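Long-range contacts in putative glycosyl hydrolase (Bacteroides thetaiotaomicron VPI-5482, PDB 3K11), which is probably a glycoside hydrolase of family 88, although its substrate is not established: residues Arg50-Asn55 / Glu69-Arg74; Ala76-Ser81 / Asp132-Gln137. All blocks are in the same frame, centred on the assembly; numbering follows the deposited sequence. Where two conformers were deposited one is given.

Contact 1 (Arg50-Asn55 / Glu69-Arg74); sequences RVVDKN and EAQLER
Q71 O accepts from V52 N at 2.8 Å, and the CA of V51 lies 3.4 Å from the same Q71 O in a weaker CA-H...O contact. The reciprocal bond, Q71 N to V52 O at 2.9 Å, makes V52 and Q71 the hydrogen-bonded pair of an antiparallel sheet, flanked by the non-hydrogen-bonded pairs V51-L72 and D53-A70. Strand 51-53 is the central one of three, with 59-60 on its other edge, and it meets 70-72 at 134°, well twisted. Bonds from K54 N to E69 O and from E73 N to R50 O extend the pairing past both ends.

The side chains of V52 and Q71 share one face, where V52 CG1 also rests on E73 CB. Q71 CG sits between the backbone N and the carbonyl carbon (chi1 64°), and the extended chain beyond it lays CD 3.5 Å from K54 CB. Its OE1 then stands 3.6 Å above the centre of the R74 guanidinium plane. Trimming this glutamine to an alanine is likely to strip K54 CB of its amide neighbour and the R74 guanidinium of the oxygen over its face. Away from that face V51 CG1 meets A70 CB at 3.7 Å, and helix 101-128 packs against V51 and L72.

At the exposed end R50 and E73 run side by side; R50 NH1 and E73 OE1 form a salt bridge of 3.1 Å. OE1 lies in the guanidinium plane and is used on its syn side, although the two flat groups are turned 54° apart. At the other end D53 OD1 closes an Asx turn by accepting from N55 N, while D53 OD2 reaches across to E69 CG at 3.4 Å.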
ATOM      1  N   ARG A  50      -1.465 -15.210  46.245  1.00 23.38           N
ATOM      2  CA  ARG A  50      -0.878 -15.507  47.551  1.00 23.38           C
ATOM      3  C   ARG A  50       0.257 -14.570  47.823  1.00 21.73           C
ATOM      4  O   ARG A  50       0.867 -14.037  46.887  1.00 22.50           O
ATOM      5  CB  ARG A  50      -0.224 -16.899  47.596  1.00 25.75           C
ATOM      6  CG  ARG A  50      -0.979 -17.986  46.954  1.00 31.89           C
ATOM      7  CD  ARG A  50      -0.348 -19.346  47.215  1.00 30.48           C
ATOM      8  NE  ARG A  50      -1.275 -20.362  46.761  1.00 32.70           N
ATOM      9  CZ  ARG A  50      -1.367 -20.802  45.521  1.00 31.80           C
ATOM     10  NH1 ARG A  50      -0.535 -20.390  44.575  1.00 31.45           N
ATOM     11  NH2 ARG A  50      -2.258 -21.740  45.237  1.00 41.75           N
ATOM     12  N   VAL A  51       0.548 -14.422  49.105  1.00 20.86           N
ATOM     13  CA  VAL A  51       1.721 -13.696  49.596  1.00 21.83           C
ATOM     14  C   VAL A  51       2.764 -14.732  49.995  1.00 22.32           C
ATOM     15  O   VAL A  51       2.450 -15.712  50.669  1.00 20.86           O
ATOM     16  CB  VAL A  51       1.371 -12.767  50.782  1.00 21.61           C
ATOM     17  CG1 VAL A  51       2.597 -12.073  51.353  1.00 20.70           C
ATOM     18  CG2 VAL A  51       0.315 -11.723  50.315  1.00 21.49           C
ATOM     19  N   VAL A  52       4.013 -14.516  49.576  1.00 21.71           N
ATOM     20  CA  VAL A  52       5.089 -15.424  49.949  1.00 20.07           C
ATOM     21  C   VAL A  52       6.308 -14.624  50.398  1.00 23.03           C
ATOM     22  O   VAL A  52       6.425 -13.437  50.125  1.00 21.20           O
ATOM     23  CB  VAL A  52       5.529 -16.309  48.756  1.00 21.89           C
ATOM     24  CG1 VAL A  52       4.347 -17.130  48.201  1.00 18.79           C
ATOM     25  CG2 VAL A  52       6.131 -15.445  47.648  1.00 18.28           C
ATOM     26  N   ASP A  53       7.205 -15.303  51.090  1.00 22.39           N
ATOM     27  CA  ASP A  53       8.515 -14.762  51.422  1.00 22.35           C
ATOM     28  C   ASP A  53       9.333 -14.704  50.136  1.00 24.76           C
ATOM     29  O   ASP A  53       9.451 -15.708  49.401  1.00 24.78           O
ATOM     30  CB  ASP A  53       9.192 -15.659  52.419  1.00 22.86           C
ATOM     31  CG  ASP A  53      10.571 -15.147  52.804  1.00 27.00           C
ATOM     32  OD1 ASP A  53      11.503 -15.217  51.976  1.00 24.48           O
ATOM     33  OD2 ASP A  53      10.699 -14.701  53.936  1.00 29.49           O
ATOM     34  N   LYS A  54       9.869 -13.526  49.845  1.00 21.55           N
ATOM     35  CA  LYS A  54      10.558 -13.307  48.597  1.00 25.41           C
ATOM     36  C   LYS A  54      11.844 -14.111  48.454  1.00 24.31           C
ATOM     37  O   LYS A  54      12.300 -14.312  47.336  1.00 27.82           O
ATOM     38  CB  LYS A  54      10.855 -11.823  48.390  1.00 29.18           C
ATOM     39  CG  LYS A  54      11.846 -11.262  49.341  1.00 30.84           C
ATOM     40  CD  LYS A  54      11.882  -9.747  49.221  1.00 34.66           C
ATOM     41  CE  LYS A  54      12.926  -9.138  50.153  1.00 45.00           C
ATOM     42  NZ  LYS A  54      12.802  -7.630  50.270  1.00 47.27           N
ATOM     43  N   ASN A  55      12.403 -14.557  49.561  1.00 23.45           N
ATOM     44  CA  ASN A  55      13.621 -15.337  49.533  1.00 24.26           C
ATOM     45  C   ASN A  55      13.379 -16.820  49.441  1.00 26.11           C
ATOM     46  O   ASN A  55      14.076 -17.519  48.695  1.00 31.13           O
ATOM     47  CB  ASN A  55      14.399 -15.036  50.801  1.00 26.17           C
ATOM     48  CG  ASN A  55      14.646 -13.558  50.968  1.00 28.78           C
ATOM     49  OD1 ASN A  55      14.296 -12.946  51.993  1.00 31.88           O
ATOM     50  ND2 ASN A  55      15.247 -12.982  49.962  1.00 26.55           N
ATOM     51  N   GLU A  69       9.919  -8.662  53.647  1.00 26.97           N
ATOM     52  CA  GLU A  69      10.205  -9.928  52.949  1.00 27.62           C
ATOM     53  C   GLU A  69       9.003 -10.381  52.122  1.00 27.48           C
ATOM     54  O   GLU A  69       9.172 -11.211  51.240  1.00 27.38           O
ATOM     55  CB  GLU A  69      10.574 -11.045  53.943  1.00 29.85           C
ATOM     56  CG  GLU A  69       9.418 -11.670  54.801  1.00 29.63           C
ATOM     57  CD  GLU A  69       8.830 -10.741  55.845  1.00 37.97           C
ATOM     58  OE1 GLU A  69       9.548  -9.782  56.231  1.00 32.07           O
ATOM     59  OE2 GLU A  69       7.657 -10.978  56.281  1.00 30.66           O
ATOM     60  N   ALA A  70       7.800  -9.877  52.425  1.00 26.08           N
ATOM     61  CA  ALA A  70       6.570 -10.358  51.776  1.00 25.39           C
ATOM     62  C   ALA A  70       6.415  -9.779  50.378  1.00 25.66           C
ATOM     63  O   ALA A  70       6.706  -8.579  50.155  1.00 22.53           O
ATOM     64  CB  ALA A  70       5.350  -9.999  52.637  1.00 24.80           C
ATOM     65  N   GLN A  71       5.968 -10.625  49.426  1.00 20.95           N
ATOM     66  CA  GLN A  71       5.631 -10.167  48.110  1.00 22.62           C
ATOM     67  C   GLN A  71       4.498 -11.034  47.573  1.00 21.98           C
ATOM     68  O   GLN A  71       4.285 -12.149  48.041  1.00 22.06           O
ATOM     69  CB  GLN A  71       6.819 -10.251  47.172  1.00 22.20           C
ATOM     70  CG  GLN A  71       7.292 -11.665  46.928  1.00 22.18           C
ATOM     71  CD  GLN A  71       8.370 -11.775  45.882  1.00 29.98           C
ATOM     72  OE1 GLN A  71       8.999 -10.779  45.495  1.00 28.12           O
ATOM     73  NE2 GLN A  71       8.576 -12.990  45.393  1.00 25.50           N
ATOM     74  N   LEU A  72       3.816 -10.545  46.566  1.00 23.04           N
ATOM     75  CA  LEU A  72       2.851 -11.377  45.859  1.00 23.31           C
ATOM     76  C   LEU A  72       3.660 -12.466  45.143  1.00 23.48           C
ATOM     77  O   LEU A  72       4.717 -12.184  44.563  1.00 22.73           O
ATOM     78  CB  LEU A  72       2.078 -10.534  44.852  1.00 24.71           C
ATOM     79  CG  LEU A  72       1.262  -9.344  45.386  1.00 24.61           C
ATOM     80  CD1 LEU A  72       0.509  -8.696  44.287  1.00 23.41           C
ATOM     81  CD2 LEU A  72       0.333  -9.838  46.530  1.00 21.50           C
ATOM     82  N   GLU A  73       3.189 -13.697  45.203  1.00 22.52           N
ATOM     83  CA  GLU A  73       3.858 -14.802  44.519  1.00 22.20           C
ATOM     84  C   GLU A  73       3.966 -14.486  43.031  1.00 22.86           C
ATOM     85  O   GLU A  73       2.977 -14.066  42.396  1.00 24.24           O
ATOM     86  CB  GLU A  73       3.070 -16.110  44.730  1.00 23.89           C
ATOM     87  CG  GLU A  73       3.746 -17.277  44.043  1.00 23.87           C
ATOM     88  CD  GLU A  73       3.055 -18.574  44.236  1.00 25.80           C
ATOM     89  OE1 GLU A  73       1.940 -18.583  44.775  1.00 24.77           O
ATOM     90  OE2 GLU A  73       3.627 -19.589  43.788  1.00 27.81           O
ATOM     91  N   ARG A  74       5.143 -14.689  42.446  1.00 22.23           N
ATOM     92  CA  ARG A  74       5.320 -14.322  41.069  1.00 22.22           C
ATOM     93  C   ARG A  74       4.930 -15.467  40.150  1.00 25.64           C
ATOM     94  O   ARG A  74       5.604 -16.481  40.110  1.00 28.58           O
ATOM     95  CB  ARG A  74       6.769 -13.941  40.826  1.00 23.59           C
ATOM     96  CG  ARG A  74       7.320 -12.857  41.728  1.00 27.41           C
ATOM     97  CD  ARG A  74       6.597 -11.632  41.546  1.00 27.48           C
ATOM     98  NE  ARG A  74       7.288 -10.428  42.026  1.00 28.59           N
ATOM     99  CZ  ARG A  74       6.813  -9.549  42.908  1.00 30.88           C
ATOM    100  NH1 ARG A  74       5.701  -9.770  43.604  1.00 27.12           N
ATOM    101  NH2 ARG A  74       7.480  -8.434  43.120  1.00 30.49           N
TER

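Contact 2 (Ala76-Ser81 / Asp132-Gln137); sequences AFRLAS and DSQLLQ
R78 CG and Q134 NE2 approach to 3.6 Å, the direct, water-free side-chain packing of a small interface burying 191 Å²; R78 has two conformers, and the contact is described for one of them. It joins the loop that ends at S81, the N-cap of helix 82-98, to the start of helix 133-139, within a largely helical chain consistent with the six-hairpin clan. The two side chains cross at a slant. R78 continues beyond CG toward the second subunit, where its NH2 forms a salt bridge with D8 of that chain.

The loose side is bridged by water. Q134 OE1 takes a hydrogen bond from each of two waters, at 2.7 Å and 2.8 Å from their oxygens; the first water accepts from L79 N and the second from A80 N. One amide oxygen thus serves two successive backbone N-H groups that it does not touch directly. Q134 CG lies beside its own backbone N (chi1 -69°), and the chain runs extended from there to carry the amide to these waters.

One turn on, Q137 OE1 comes to 3.4 Å from A80 O, a meeting of two acceptors and so no bond; Q137 NE2 is committed to D146. The helix start behind Q134 is itself capped: D132 OD1 accepts from Q134 N at 2.9 Å, with the N approaching from above the carboxylate plane.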
ATOM      1  N   ALA A  76       3.478 -16.055  35.930  1.00 29.07           N
ATOM      2  CA  ALA A  76       3.936 -15.460  34.668  1.00 28.44           C
ATOM      3  C   ALA A  76       3.382 -14.084  34.448  1.00 29.74           C
ATOM      4  O   ALA A  76       4.004 -13.295  33.757  1.00 32.24           O
ATOM      5  CB  ALA A  76       3.585 -16.385  33.450  1.00 28.58           C
ATOM      6  N   PHE A  77       2.218 -13.759  35.030  1.00 27.36           N
ATOM      7  CA  PHE A  77       1.590 -12.471  34.784  1.00 26.74           C
ATOM      8  C   PHE A  77       1.248 -11.737  36.073  1.00 27.51           C
ATOM      9  O   PHE A  77       0.795 -12.371  37.035  1.00 26.55           O
ATOM     10  CB  PHE A  77       0.311 -12.695  34.015  1.00 25.87           C
ATOM     11  CG  PHE A  77       0.512 -13.512  32.784  1.00 25.64           C
ATOM     12  CD1 PHE A  77       1.228 -12.977  31.712  1.00 27.08           C
ATOM     13  CD2 PHE A  77       0.094 -14.843  32.736  1.00 25.83           C
ATOM     14  CE1 PHE A  77       1.491 -13.752  30.600  1.00 24.96           C
ATOM     15  CE2 PHE A  77       0.325 -15.606  31.618  1.00 26.52           C
ATOM     16  CZ  PHE A  77       1.032 -15.039  30.533  1.00 20.84           C
ATOM     17  N   ARG A  78       1.450 -10.411  36.071  0.70 29.14           N
ATOM     18  CA  ARG A  78       1.190  -9.548  37.244  0.70 27.21           C
ATOM     19  C   ARG A  78      -0.310  -9.370  37.394  0.70 27.41           C
ATOM     20  O   ARG A  78      -1.027  -9.241  36.395  0.70 28.42           O
ATOM     21  CB  ARG A  78       1.890  -8.182  37.069  0.70 29.15           C
ATOM     22  CG  ARG A  78       3.410  -8.234  37.133  0.70 27.57           C
ATOM     23  CD  ARG A  78       4.146  -7.017  36.523  0.70 32.37           C
ATOM     24  NE  ARG A  78       3.974  -6.991  35.055  0.70 41.64           N
ATOM     25  CZ  ARG A  78       3.539  -5.955  34.317  0.70 37.56           C
ATOM     26  NH1 ARG A  78       3.270  -4.758  34.859  0.70 40.97           N
ATOM     27  NH2 ARG A  78       3.399  -6.114  33.005  0.70 28.71           N
ATOM     28  N   LEU A  79      -0.792  -9.416  38.634  1.00 23.81           N
ATOM     29  CA  LEU A  79      -2.224  -9.287  38.922  1.00 25.34           C
ATOM     30  C   LEU A  79      -2.842  -7.912  38.717  1.00 26.87           C
ATOM     31  O   LEU A  79      -4.054  -7.820  38.524  1.00 25.45           O
ATOM     32  CB  LEU A  79      -2.514  -9.698  40.379  1.00 25.50           C
ATOM     33  CG  LEU A  79      -2.444 -11.179  40.766  1.00 26.11           C
ATOM     34  CD1 LEU A  79      -2.652 -11.409  42.308  1.00 19.72           C
ATOM     35  CD2 LEU A  79      -3.528 -11.950  40.036  1.00 25.10           C
ATOM     36  N   ALA A  80      -2.040  -6.855  38.812  1.00 24.71           N
ATOM     37  CA  ALA A  80      -2.596  -5.505  38.766  1.00 25.92           C
ATOM     38  C   ALA A  80      -1.924  -4.622  37.753  1.00 22.17           C
ATOM     39  O   ALA A  80      -1.952  -3.389  37.881  1.00 23.51           O
ATOM     40  CB  ALA A  80      -2.569  -4.869  40.106  1.00 24.22           C
ATOM     41  N   SER A  81      -1.415  -5.236  36.684  1.00 23.78           N
ATOM     42  CA  SER A  81      -0.898  -4.470  35.588  1.00 24.45           C
ATOM     43  C   SER A  81      -2.109  -3.997  34.745  1.00 25.98           C
ATOM     44  O   SER A  81      -3.218  -4.506  34.896  1.00 24.28           O
ATOM     45  CB  SER A  81      -0.061  -5.380  34.727  1.00 25.83           C
ATOM     46  OG  SER A  81      -0.884  -6.388  34.182  1.00 24.23           O
ATOM     47  N   ASP A 132       6.875  -4.595  48.365  1.00 27.79           N
ATOM     48  CA  ASP A 132       6.752  -5.167  47.009  1.00 25.65           C
ATOM     49  C   ASP A 132       6.438  -4.060  46.009  1.00 27.05           C
ATOM     50  O   ASP A 132       5.439  -3.352  46.119  1.00 27.15           O
ATOM     51  CB  ASP A 132       5.628  -6.202  47.059  1.00 26.67           C
ATOM     52  CG  ASP A 132       5.475  -7.008  45.792  1.00 29.47           C
ATOM     53  OD1 ASP A 132       6.073  -6.672  44.756  1.00 24.53           O
ATOM     54  OD2 ASP A 132       4.695  -7.978  45.846  1.00 25.22           O
ATOM     55  N   SER A 133       7.283  -3.915  45.004  1.00 27.72           N
ATOM     56  CA  SER A 133       7.023  -2.938  43.953  1.00 29.58           C
ATOM     57  C   SER A 133       5.647  -3.105  43.296  1.00 28.34           C
ATOM     58  O   SER A 133       5.069  -2.132  42.798  1.00 29.63           O
ATOM     59  CB  SER A 133       8.100  -3.042  42.892  1.00 31.30           C
ATOM     60  OG  SER A 133       8.055  -4.331  42.302  1.00 35.93           O
ATOM     61  N   GLN A 134       5.091  -4.321  43.292  1.00 26.49           N
ATOM     62  CA  GLN A 134       3.761  -4.522  42.704  1.00 25.39           C
ATOM     63  C   GLN A 134       2.713  -3.835  43.556  1.00 27.77           C
ATOM     64  O   GLN A 134       1.675  -3.366  43.063  1.00 28.55           O
ATOM     65  CB  GLN A 134       3.444  -6.020  42.550  1.00 24.92           C
ATOM     66  CG  GLN A 134       4.300  -6.700  41.480  1.00 29.14           C
ATOM     67  CD  GLN A 134       3.792  -8.085  41.082  1.00 25.37           C
ATOM     68  OE1 GLN A 134       2.621  -8.408  41.290  1.00 28.53           O
ATOM     69  NE2 GLN A 134       4.672  -8.896  40.474  1.00 25.66           N
ATOM     70  N   LEU A 135       2.958  -3.781  44.856  1.00 27.42           N
ATOM     71  CA  LEU A 135       2.030  -3.105  45.741  1.00 26.95           C
ATOM     72  C   LEU A 135       2.164  -1.595  45.663  1.00 28.36           C
ATOM     73  O   LEU A 135       1.181  -0.867  45.870  1.00 29.22           O
ATOM     74  CB  LEU A 135       2.141  -3.630  47.181  1.00 24.44           C
ATOM     75  CG  LEU A 135       1.155  -4.760  47.438  1.00 24.33           C
ATOM     76  CD1 LEU A 135      -0.279  -4.217  47.440  1.00 22.99           C
ATOM     77  CD2 LEU A 135       1.312  -6.002  46.530  1.00 24.99           C
ATOM     78  N   LEU A 136       3.355  -1.106  45.364  1.00 26.69           N
ATOM     79  CA  LEU A 136       3.505   0.324  45.187  1.00 29.60           C
ATOM     80  C   LEU A 136       2.735   0.834  43.960  1.00 29.75           C
ATOM     81  O   LEU A 136       2.304   1.991  43.919  1.00 30.81           O
ATOM     82  CB  LEU A 136       4.998   0.717  45.139  1.00 31.11           C
ATOM     83  CG  LEU A 136       5.712   0.526  46.492  1.00 31.21           C
ATOM     84  CD1 LEU A 136       7.158   0.886  46.301  1.00 37.30           C
ATOM     85  CD2 LEU A 136       5.107   1.327  47.641  1.00 37.63           C
ATOM     86  N   GLN A 137       2.535  -0.032  42.971  1.00 28.10           N
ATOM     87  CA  GLN A 137       1.795   0.331  41.782  1.00 27.95           C
ATOM     88  C   GLN A 137       0.326   0.533  42.172  1.00 27.50           C
ATOM     89  O   GLN A 137      -0.312   1.476  41.726  1.00 29.79           O
ATOM     90  CB  GLN A 137       1.913  -0.763  40.711  1.00 31.51           C
ATOM     91  CG  GLN A 137       1.273  -0.346  39.436  1.00 26.48           C
ATOM     92  CD  GLN A 137       1.363  -1.336  38.296  1.00 28.24           C
ATOM     93  OE1 GLN A 137       1.265  -2.551  38.503  1.00 28.32           O
ATOM     94  NE2 GLN A 137       1.473  -0.817  37.073  1.00 27.87           N
TER
HETATM   95  O   HOH W   1       1.081 -10.479  40.679  1.00 28.87           O
HETATM   96  O   HOH W   2       0.667  -6.787  40.041  1.00 30.67           O

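How the contacts relate
The two contacts, their centres about 11 Å apart, are joined through D132. Its OD1 forms a salt bridge with R74 NH2 at 2.8 Å, and its OD2 is probably hydrogen-bonded to L72 N at 2.8 Å, so the cap of helix 133-139 also holds the outer strand of contact 1. Packing adds to this: R74 CZ lies 3.3 Å from Q134 NE2. Along the chain contact 1 closes before contact 2 opens. S9 of the second subunit packs on both R74 and R78. The centre of contact 1 is about 29 Å from the chain centre, that of contact 2 about 19 Å; a bound 1,2-ethanediol, probably from crystallisation, comes within about 3 Å of the K54 side chain.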